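Local coordinates for LIP (Serratia marcescens, PDB 4A1R), which is a membrane-bound lipoprotein component of the bacterial type VI secretion system, with a beta-sandwich fold of the TssJ family, at residues S11-A16 with E130-I135; P30-V35 with S67-L72; V94-Q99 with S140-V145. All coordinates share one frame; numbering follows the deposited sequence. Where two conformers were deposited one is given.

Contact 1: residues S11-A16 with E130-I135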
# COMPACT_ATOMS: atom_id res chain seq x y z
N SER A 11 -0.73 -9.35 -2.75
CA SER A 11 -1.84 -8.52 -3.21
C SER A 11 -2.58 -7.85 -2.07
O SER A 11 -2.58 -8.34 -0.91
CB SER A 11 -2.80 -9.31 -4.09
OG SER A 11 -3.63 -10.10 -3.31
N LEU A 12 -3.19 -6.72 -2.40
CA LEU A 12 -3.95 -5.91 -1.46
C LEU A 12 -5.33 -5.77 -2.01
O LEU A 12 -5.52 -5.47 -3.21
CB LEU A 12 -3.31 -4.52 -1.34
CG LEU A 12 -1.87 -4.44 -0.84
CD1 LEU A 12 -1.36 -3.02 -0.72
CD2 LEU A 12 -1.80 -5.10 0.53
N VAL A 13 -6.33 -5.95 -1.14
CA VAL A 13 -7.69 -5.79 -1.57
C VAL A 13 -8.27 -4.54 -0.89
O VAL A 13 -8.21 -4.44 0.33
CB VAL A 13 -8.56 -6.98 -1.15
CG1 VAL A 13 -9.93 -6.85 -1.81
CG2 VAL A 13 -7.92 -8.30 -1.55
N PHE A 14 -8.84 -3.63 -1.67
CA PHE A 14 -9.21 -2.29 -1.15
C PHE A 14 -10.71 -2.14 -1.14
O PHE A 14 -11.41 -2.54 -2.09
CB PHE A 14 -8.56 -1.16 -1.98
CG PHE A 14 -7.10 -1.00 -1.77
CD1 PHE A 14 -6.17 -1.79 -2.48
CD2 PHE A 14 -6.62 -0.07 -0.84
CE1 PHE A 14 -4.81 -1.65 -2.27
CE2 PHE A 14 -5.25 0.06 -0.62
CZ PHE A 14 -4.35 -0.71 -1.35
N ASP A 15 -11.20 -1.61 -0.01
CA ASP A 15 -12.54 -1.06 0.14
C ASP A 15 -12.37 0.45 0.40
O ASP A 15 -11.43 0.85 1.10
CB ASP A 15 -13.25 -1.66 1.38
CG ASP A 15 -13.70 -3.10 1.18
OD1 ASP A 15 -13.40 -3.73 0.14
OD2 ASP A 15 -14.40 -3.61 2.08
N ALA A 16 -13.29 1.26 -0.13
CA ALA A 16 -13.34 2.69 0.17
C ALA A 16 -14.71 3.03 0.76
O ALA A 16 -15.74 2.61 0.23
CB ALA A 16 -13.09 3.52 -1.08
N GLU A 130 1.05 -16.56 -2.33
CA GLU A 130 0.59 -15.18 -2.39
C GLU A 130 0.08 -14.64 -1.05
O GLU A 130 -0.97 -15.06 -0.55
CB GLU A 130 -0.47 -15.02 -3.47
CG GLU A 130 -0.84 -13.56 -3.72
CD GLU A 130 -1.94 -13.42 -4.75
OE1 GLU A 130 -2.92 -14.18 -4.70
OE2 GLU A 130 -1.83 -12.55 -5.63
N LEU A 131 0.80 -13.65 -0.53
CA LEU A 131 0.39 -12.91 0.67
C LEU A 131 -0.72 -11.94 0.32
O LEU A 131 -0.60 -11.15 -0.63
CB LEU A 131 1.57 -12.10 1.20
CG LEU A 131 2.81 -12.88 1.62
CD1 LEU A 131 4.04 -11.99 1.63
CD2 LEU A 131 2.61 -13.55 2.97
N GLU A 132 -1.77 -11.96 1.13
CA GLU A 132 -2.91 -11.09 0.95
C GLU A 132 -3.22 -10.24 2.20
O GLU A 132 -3.37 -10.77 3.32
CB GLU A 132 -4.17 -11.90 0.64
CG GLU A 132 -4.14 -12.73 -0.63
CD GLU A 132 -5.53 -13.12 -1.09
OE1 GLU A 132 -6.41 -12.22 -1.16
OE2 GLU A 132 -5.75 -14.31 -1.38
N ALA A 133 -3.36 -8.94 1.99
CA ALA A 133 -3.84 -8.04 3.04
C ALA A 133 -5.07 -7.24 2.56
O ALA A 133 -5.32 -7.13 1.35
CB ALA A 133 -2.71 -7.14 3.53
N HIS A 134 -5.85 -6.75 3.51
CA HIS A 134 -7.06 -5.99 3.22
C HIS A 134 -6.91 -4.62 3.83
O HIS A 134 -6.58 -4.49 5.02
CB HIS A 134 -8.28 -6.72 3.80
CG HIS A 134 -8.62 -8.03 3.11
ND1 HIS A 134 -9.85 -8.31 2.64
CD2 HIS A 134 -7.84 -9.14 2.81
CE1 HIS A 134 -9.86 -9.53 2.08
NE2 HIS A 134 -8.62 -10.04 2.18
N ILE A 135 -7.16 -3.59 3.01
CA ILE A 135 -6.98 -2.18 3.40
C ILE A 135 -8.30 -1.45 3.16
O ILE A 135 -9.00 -1.68 2.15
CB ILE A 135 -5.86 -1.48 2.58
CG1 ILE A 135 -4.54 -2.25 2.65
CG2 ILE A 135 -5.65 -0.02 3.02
CD1 ILE A 135 -3.97 -2.42 4.05
O HOH W 1 -5.07 -12.36 -4.27
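I135 packs against the ring of F14 beside it, its CB 3.6 Å from F14 CE2 and its CG2 branch nearly as close, both side chains pointing the same way from paired parallel strands in one sheet of the beta-sandwich. The ring is met obliquely. With CG beside the backbone N and anti to the carbonyl carbon (chi1 -72°), the F14 ring is carried alongside I135. On this same face, turned to the sandwich core, L12 CD2 reaches A133 CB at 3.7 Å; L12 and I135 continue onto L110 of strand 107-111 in the opposing sheet.

The register S11-E132, L12-A133, V13-H134, F14-I135 is parallel; the axes of the two segments approach to 4.7 Å, with 19° between their N-to-C directions. Five backbone hydrogen bonds hold it: V13 N, for example, donates to A133 O at 2.9 Å and I135 N to V13 O at 3.0 Å.

The other face is more polar. V13 and H134 lie side by side, and in one of the two H134 conformers V13 CB stands over the centre of the imidazole, 4.2 Å from its centroid, a CH-pi contact that may not hold in the other. D15 turns its carboxylate to G78 N. At the outer end, water 1 joins the two strands, 2.8 Å from S11 OG and donating to E130 OE1 at 2.8 Å.

Contact 2: residues P30-V35 with S67-L72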
# COMPACT_ATOMS: atom_id res chain seq x y z
N PRO A 30 -13.28 9.93 -6.29
CA PRO A 30 -12.33 8.82 -6.41
C PRO A 30 -11.00 9.25 -5.84
O PRO A 30 -10.66 10.43 -5.89
CB PRO A 30 -12.24 8.60 -7.93
CG PRO A 30 -13.56 9.08 -8.46
CD PRO A 30 -14.00 10.19 -7.57
N ILE A 31 -10.25 8.30 -5.30
CA ILE A 31 -8.98 8.64 -4.71
C ILE A 31 -7.87 7.79 -5.33
O ILE A 31 -8.06 6.60 -5.62
CB ILE A 31 -9.08 8.50 -3.16
CG1 ILE A 31 -7.78 8.92 -2.48
CG2 ILE A 31 -9.51 7.07 -2.78
CD1 ILE A 31 -7.88 9.16 -0.97
N LYS A 32 -6.72 8.43 -5.56
CA LYS A 32 -5.56 7.77 -6.16
C LYS A 32 -4.82 7.00 -5.07
O LYS A 32 -4.46 7.60 -4.03
CB LYS A 32 -4.59 8.76 -6.84
CG LYS A 32 -3.35 8.07 -7.46
CD LYS A 32 -2.38 9.06 -8.13
CE LYS A 32 -2.76 9.29 -9.59
NZ LYS A 32 -1.51 9.65 -10.33
N ILE A 33 -4.58 5.71 -5.33
CA ILE A 33 -3.84 4.85 -4.42
C ILE A 33 -2.55 4.46 -5.08
O ILE A 33 -2.56 4.01 -6.23
CB ILE A 33 -4.63 3.57 -4.07
CG1 ILE A 33 -6.05 3.89 -3.56
CG2 ILE A 33 -3.84 2.70 -3.09
CD1 ILE A 33 -6.10 4.52 -2.18
N ARG A 34 -1.43 4.66 -4.38
CA ARG A 34 -0.17 4.13 -4.88
C ARG A 34 0.35 3.00 -4.01
O ARG A 34 0.17 3.01 -2.80
CB ARG A 34 0.85 5.26 -5.02
CG ARG A 34 0.37 6.38 -5.95
CD ARG A 34 1.39 7.49 -6.00
NE ARG A 34 2.67 7.02 -6.52
CZ ARG A 34 3.81 7.70 -6.47
NH1 ARG A 34 3.88 8.89 -5.90
NH2 ARG A 34 4.91 7.16 -6.99
N VAL A 35 1.00 2.02 -4.62
CA VAL A 35 1.50 0.87 -3.87
C VAL A 35 2.94 0.77 -4.26
O VAL A 35 3.24 0.70 -5.46
CB VAL A 35 0.71 -0.44 -4.17
CG1 VAL A 35 1.42 -1.64 -3.53
CG2 VAL A 35 -0.71 -0.36 -3.66
N SER A 67 6.75 0.34 -8.14
CA SER A 67 5.49 1.05 -7.77
C SER A 67 4.35 0.90 -8.77
O SER A 67 4.56 0.72 -9.98
CB SER A 67 5.75 2.52 -7.47
OG SER A 67 6.23 3.13 -8.63
N ASP A 68 3.12 0.96 -8.26
CA ASP A 68 1.93 0.82 -9.10
C ASP A 68 0.86 1.71 -8.51
O ASP A 68 1.06 2.31 -7.44
CB ASP A 68 1.50 -0.65 -9.25
CG ASP A 68 0.67 -0.92 -10.54
OD1 ASP A 68 0.50 -0.04 -11.43
OD2 ASP A 68 0.17 -2.05 -10.67
N GLN A 69 -0.24 1.89 -9.25
CA GLN A 69 -1.28 2.84 -8.82
C GLN A 69 -2.58 2.50 -9.50
O GLN A 69 -2.62 1.80 -10.55
CB GLN A 69 -0.89 4.31 -9.08
CG GLN A 69 -0.69 4.69 -10.55
CD GLN A 69 -0.34 6.15 -10.73
OE1 GLN A 69 -1.14 6.90 -11.28
NE2 GLN A 69 0.81 6.58 -10.23
N PHE A 70 -3.65 2.99 -8.91
CA PHE A 70 -5.00 2.86 -9.44
C PHE A 70 -5.84 3.89 -8.72
O PHE A 70 -5.34 4.57 -7.81
CB PHE A 70 -5.52 1.44 -9.20
CG PHE A 70 -5.63 1.06 -7.73
CD1 PHE A 70 -4.54 0.56 -7.03
CD2 PHE A 70 -6.83 1.23 -7.05
CE1 PHE A 70 -4.66 0.20 -5.69
CE2 PHE A 70 -6.96 0.86 -5.73
CZ PHE A 70 -5.87 0.36 -5.04
N PHE A 71 -7.08 4.07 -9.18
CA PHE A 71 -8.09 4.88 -8.49
C PHE A 71 -9.16 4.00 -7.85
O PHE A 71 -9.57 2.97 -8.40
CB PHE A 71 -8.80 5.82 -9.45
CG PHE A 71 -8.02 7.04 -9.80
CD1 PHE A 71 -7.10 7.02 -10.85
CD2 PHE A 71 -8.19 8.22 -9.09
CE1 PHE A 71 -6.37 8.15 -11.18
CE2 PHE A 71 -7.46 9.36 -9.43
CZ PHE A 71 -6.55 9.33 -10.47
N LEU A 72 -9.65 4.47 -6.70
CA LEU A 72 -10.64 3.76 -5.94
C LEU A 72 -11.85 4.71 -5.88
O LEU A 72 -11.69 5.88 -5.51
CB LEU A 72 -10.02 3.49 -4.57
CG LEU A 72 -10.56 2.53 -3.53
CD1 LEU A 72 -10.79 1.15 -4.12
CD2 LEU A 72 -9.54 2.51 -2.40
O HOH W 2 2.93 4.73 -8.64
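A first torsion of 62° puts F70 CG between its backbone N and carbonyl carbon, which lays the ring against I33 of the neighbouring strand. I33 CB stands 3.6 Å above the ring plane, offset toward the rim and 3.8 Å from the centroid, a CH-pi contact. V35 CG2 approaches the same ring at its edge, and L72 CD2 adds to I33 CG1 at 3.9 Å. This face looks into the beta-sandwich, where F14 of strand 9-16 meets F70 edge to face.

The strands are an antiparallel pair in the second sheet, 67-72 belonging to strand 64-72, an outermost strand of that sheet within this chain. Hydrogen-bonded pairs I31-L72, I33-F70 and V35-D68 each carry two backbone bonds and alternate with the non-hydrogen-bonded K32-F71 and R34-Q69.

On the opposite face K32 CB lies over one face of the F71 ring, 4.3 Å from its centroid. A bend at chi3 (-89°) turns the lysine so that NZ donates to Q69 OE1 at 2.9 Å, tilted 32° from the amide carbonyl plane. Beyond it, water 2 accepts from R34 NE at 3.1 Å and from Q69 NE2 at 3.2 Å; R34 NH1 is taken by L52 O, on helix 49-60.

Contact 3: residues V94-Q99 with S140-V145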
# COMPACT_ATOMS: atom_id res chain seq x y z
N VAL A 94 1.84 2.18 1.12
CA VAL A 94 0.58 2.50 0.44
C VAL A 94 0.35 3.99 0.71
O VAL A 94 0.52 4.45 1.86
CB VAL A 94 -0.63 1.66 0.92
CG1 VAL A 94 -1.86 1.92 0.05
CG2 VAL A 94 -0.31 0.17 0.93
N ILE A 95 0.03 4.73 -0.36
CA ILE A 95 -0.24 6.18 -0.31
C ILE A 95 -1.66 6.39 -0.85
O ILE A 95 -2.05 5.80 -1.87
CB ILE A 95 0.76 6.98 -1.21
CG1 ILE A 95 2.20 6.81 -0.73
CG2 ILE A 95 0.41 8.49 -1.26
CD1 ILE A 95 3.26 7.37 -1.64
N ALA A 96 -2.46 7.23 -0.19
CA ALA A 96 -3.82 7.55 -0.68
C ALA A 96 -3.81 9.07 -0.85
O ALA A 96 -3.58 9.78 0.12
CB ALA A 96 -4.86 7.19 0.36
N GLU A 97 -4.03 9.57 -2.06
CA GLU A 97 -3.88 11.03 -2.32
C GLU A 97 -5.21 11.76 -2.01
O GLU A 97 -5.93 12.21 -2.92
CB GLU A 97 -3.40 11.28 -3.75
CG GLU A 97 -2.07 10.55 -4.07
CD GLU A 97 -1.37 11.01 -5.36
OE1 GLU A 97 -1.95 11.81 -6.11
OE2 GLU A 97 -0.22 10.56 -5.60
N TYR A 98 -5.56 11.82 -0.73
CA TYR A 98 -6.74 12.58 -0.29
C TYR A 98 -6.62 14.05 -0.74
O TYR A 98 -5.54 14.63 -0.66
CB TYR A 98 -6.84 12.58 1.24
CG TYR A 98 -7.24 11.24 1.84
CD1 TYR A 98 -8.59 10.90 2.00
CD2 TYR A 98 -6.27 10.32 2.22
CE1 TYR A 98 -8.95 9.69 2.55
CE2 TYR A 98 -6.63 9.09 2.76
CZ TYR A 98 -7.98 8.78 2.91
OH TYR A 98 -8.34 7.55 3.45
N GLN A 99 -7.74 14.65 -1.11
CA GLN A 99 -7.74 16.12 -1.44
C GLN A 99 -7.51 17.04 -0.24
O GLN A 99 -7.05 18.19 -0.39
CB GLN A 99 -9.06 16.54 -2.08
CG GLN A 99 -9.52 15.78 -3.31
CD GLN A 99 -10.83 16.35 -3.81
OE1 GLN A 99 -11.37 17.30 -3.22
NE2 GLN A 99 -11.33 15.82 -4.91
N SER A 140 -11.00 8.98 7.50
CA SER A 140 -9.86 9.53 8.21
C SER A 140 -8.50 9.06 7.68
O SER A 140 -7.47 9.50 8.15
CB SER A 140 -9.98 9.28 9.73
OG SER A 140 -9.84 7.89 10.06
N GLY A 141 -8.49 8.17 6.68
CA GLY A 141 -7.22 7.64 6.21
C GLY A 141 -7.28 6.15 5.89
O GLY A 141 -8.35 5.53 5.90
N LEU A 142 -6.13 5.61 5.57
CA LEU A 142 -6.02 4.21 5.23
C LEU A 142 -5.89 3.43 6.53
O LEU A 142 -5.16 3.86 7.44
CB LEU A 142 -4.72 3.96 4.46
CG LEU A 142 -4.59 4.49 3.03
CD1 LEU A 142 -3.14 4.67 2.65
CD2 LEU A 142 -5.30 3.58 2.04
N ARG A 143 -6.52 2.26 6.58
CA ARG A 143 -6.23 1.35 7.67
C ARG A 143 -6.34 -0.12 7.23
O ARG A 143 -7.22 -0.48 6.44
CB ARG A 143 -7.16 1.62 8.84
CG ARG A 143 -8.59 1.29 8.52
CD ARG A 143 -9.52 1.52 9.69
NE ARG A 143 -10.78 0.83 9.44
CZ ARG A 143 -11.82 1.36 8.79
NH1 ARG A 143 -11.78 2.62 8.35
NH2 ARG A 143 -12.90 0.62 8.60
N PRO A 144 -5.43 -0.95 7.72
CA PRO A 144 -5.61 -2.39 7.50
C PRO A 144 -6.84 -2.92 8.25
O PRO A 144 -7.21 -2.36 9.28
CB PRO A 144 -4.30 -3.00 7.99
CG PRO A 144 -3.63 -1.96 8.82
CD PRO A 144 -4.13 -0.62 8.35
N VAL A 145 -7.48 -3.96 7.71
CA VAL A 145 -8.64 -4.65 8.30
C VAL A 145 -8.16 -5.91 9.07
O VAL A 145 -7.27 -6.62 8.59
CB VAL A 145 -9.64 -5.10 7.22
CG1 VAL A 145 -10.96 -5.56 7.84
CG2 VAL A 145 -9.91 -3.98 6.24
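The Y98 hydroxyl presses against the backbone of G141, with OH 3.0 Å from G141 CA, yet makes no hydrogen bond to that residue: G141 N and O lie near the hydroxyl, but the geometry is wrong for a hydrogen bond to either. The contact spans the two sheets of the beta-sandwich, joining strand 91-96 and the residues that follow it to strand 141-144, an outermost strand of the facing sheet. Nothing pairs the two backbones; the strand axes are 7.8 Å apart at closest approach, and the nearest CA atoms are those of A96 and L142.

What Y98 OH does bond to is G138 O, just before the second segment, so the phenol is tied across the sandwich while its ring meets G141 CA obliquely. The backbone angles of G141 (phi 140°, psi -174°) are open to glycine because it has no CB to meet the carbonyl oxygen of S140. An inverse gamma turn centred on E97, with a weak bond from Y98 N to A96 O, precedes the tyrosine.

Beside the tyrosine, L142 supplies the apolar part. Its CG stands beside the backbone N (chi1 -71°), and the isobutyl group reaches across to strand 91-96. CG lies 3.8 Å from A96 CB, and V94 is crossed at an angle. On its own sheet L142 also packs on I135. Its CD1 branch lies 3.8 Å from V94 O and 4.0 Å from V94 CG1.

How the contacts relate
Contacts 1 and 2 pair neighbouring strands within the two sheets of the sandwich, one mixed and one antiparallel, while contact 3 bridges between the sheets. Contact 3 shares the mixed sheet with contact 1, strand 141-144 lying next to 130-138, and the antiparallel sheet with contact 2, strand 91-96 lying next to 31-38. Centres are about 13 Å apart for contact 1 with either other contact, and about 10 Å for contacts 2 and 3. Along the chain, contact 2 falls wholly between the segments of contact 1, and both its segments precede those of contact 3; contacts 1 and 3 alternate. The first strand and the last two thus share one sheet, packed through F14, L72, L12 and V94 against the other.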